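Local coordinates for hypothetical protein ST0148 (Sulfolobus tokodaii, PDB 2PD2) that is of unknown function but belongs to the DsrE/DsrF-like family, whose better-known members take part in sulfur metabolism, at residues A[34-39]-A[62-67]. Sequence-based numbering, arbitrary orientation.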
# COMPACT_ATOMS: atom_id res chain seq x y z
N VAL A 34 10.57 -2.84 -9.99
CA VAL A 34 10.15 -1.73 -9.16
C VAL A 34 9.54 -0.65 -10.02
O VAL A 34 10.19 -0.13 -10.93
CB VAL A 34 11.32 -1.13 -8.37
CG1 VAL A 34 10.81 -0.05 -7.42
CG2 VAL A 34 12.05 -2.23 -7.60
N VAL A 35 8.29 -0.31 -9.73
CA VAL A 35 7.57 0.72 -10.47
C VAL A 35 7.41 2.00 -9.64
O VAL A 35 6.76 1.99 -8.59
CB VAL A 35 6.15 0.23 -10.85
CG1 VAL A 35 5.38 1.36 -11.55
CG2 VAL A 35 6.25 -1.00 -11.74
N LEU A 36 8.01 3.09 -10.11
CA LEU A 36 7.89 4.35 -9.39
C LEU A 36 6.92 5.29 -10.11
O LEU A 36 7.05 5.52 -11.32
CB LEU A 36 9.26 5.03 -9.23
CG LEU A 36 10.31 4.24 -8.44
CD1 LEU A 36 11.00 3.23 -9.36
CD2 LEU A 36 11.34 5.19 -7.88
N HIS A 37 5.94 5.81 -9.37
CA HIS A 37 4.98 6.73 -9.94
C HIS A 37 4.64 7.86 -8.97
O HIS A 37 5.18 7.92 -7.85
CB HIS A 37 3.72 6.01 -10.44
CG HIS A 37 2.90 5.36 -9.36
ND1 HIS A 37 1.60 5.73 -9.10
CD2 HIS A 37 3.16 4.32 -8.54
CE1 HIS A 37 1.09 4.95 -8.16
NE2 HIS A 37 2.02 4.09 -7.81
N GLN A 38 3.75 8.75 -9.39
CA GLN A 38 3.41 9.92 -8.60
C GLN A 38 4.72 10.66 -8.32
O GLN A 38 5.62 10.66 -9.16
CB GLN A 38 2.71 9.54 -7.29
CG GLN A 38 1.34 8.90 -7.47
CD GLN A 38 0.53 8.87 -6.18
OE1 GLN A 38 1.05 9.12 -5.09
NE2 GLN A 38 -0.76 8.56 -6.30
N SER A 39 4.87 11.27 -7.15
CA SER A 39 6.08 12.04 -6.85
C SER A 39 7.37 11.24 -6.77
O SER A 39 8.46 11.80 -6.93
CB SER A 39 5.90 12.84 -5.56
OG SER A 39 5.82 11.99 -4.43
N ILE A 62 17.76 -5.94 -11.09
CA ILE A 62 16.40 -5.56 -10.72
C ILE A 62 15.88 -4.60 -11.80
O ILE A 62 16.59 -3.69 -12.22
CB ILE A 62 16.40 -4.91 -9.32
CG1 ILE A 62 16.68 -5.98 -8.27
CG2 ILE A 62 15.07 -4.23 -9.05
CD1 ILE A 62 16.81 -5.47 -6.85
N LEU A 63 14.65 -4.83 -12.26
CA LEU A 63 14.06 -3.98 -13.29
C LEU A 63 13.48 -2.71 -12.66
O LEU A 63 12.57 -2.77 -11.83
CB LEU A 63 12.94 -4.74 -14.02
CG LEU A 63 12.18 -3.99 -15.13
CD1 LEU A 63 13.17 -3.51 -16.20
CD2 LEU A 63 11.14 -4.92 -15.75
N ILE A 64 14.02 -1.56 -13.06
CA ILE A 64 13.56 -0.27 -12.54
C ILE A 64 12.68 0.40 -13.58
O ILE A 64 13.13 0.69 -14.69
CB ILE A 64 14.74 0.67 -12.20
CG1 ILE A 64 15.69 -0.01 -11.20
CG2 ILE A 64 14.22 1.98 -11.62
CD1 ILE A 64 15.01 -0.45 -9.89
N VAL A 65 11.42 0.66 -13.22
CA VAL A 65 10.45 1.24 -14.14
C VAL A 65 9.85 2.56 -13.68
O VAL A 65 9.42 2.69 -12.53
CB VAL A 65 9.31 0.22 -14.40
CG1 VAL A 65 8.19 0.86 -15.20
CG2 VAL A 65 9.85 -0.99 -15.15
N GLY A 66 9.80 3.53 -14.59
CA GLY A 66 9.22 4.83 -14.26
C GLY A 66 7.92 5.06 -15.01
O GLY A 66 7.77 4.66 -16.16
N CYS A 67 6.97 5.71 -14.34
CA CYS A 67 5.66 6.01 -14.93
C CYS A 67 5.68 7.24 -15.83
O CYS A 67 6.05 8.33 -15.39
CB CYS A 67 4.62 6.21 -13.82
SG CYS A 67 3.04 6.89 -14.38
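Val34 and Ile64 pair across two neighbouring parallel strands, their side chains side by side and pointing the same way off one face of the sheet. With CG1 beside its own backbone N (chi1 -57°) and a second bend at chi2, Ile64 folds CD1 back to within 4.0 Å of Val34 CB. Its other branch, CG2, meets Leu36 CD1 at an oblique angle, 4.1 Å away, so the two branches of one isoleucine serve two successive residues of that face. The same Leu36 methyl also rests 3.6 Å from Val65 O. Gly66, paired with Leu36, adds no side chain here, while Val34 turns its CG2 to Ile62 CG2 at 3.9 Å. On the opposite face Val35 CG2 lies 4.2 Å from Val65 CB, and helix 91-100 packs over Val35.

Between these two layers of side chains the backbones alternate donor and acceptor: Val34 N to Leu63 O, Val65 N to Val34 O, Leu36 N to Val65 O and Cys67 N to Leu36 O. The last is the longest, at 3.0 Å, and the most bent, 146° at the hydrogen. There the strands end, and His37 CB touches Cys67 CB at 3.5 Å. The imidazole swings away from this contact to reach Gln6 through NE2, whereas Cys67, the N-cap of helix 68-73, sets its SG anti to its own backbone N (chi1 169°) and caps a backbone N of that helix.

Strand 31-36, helix 51-59 and strand 63-67 thus form a parallel beta-alpha-beta unit at the centre of an alpha/beta fold, consistent with the DsrE/DsrF-like family.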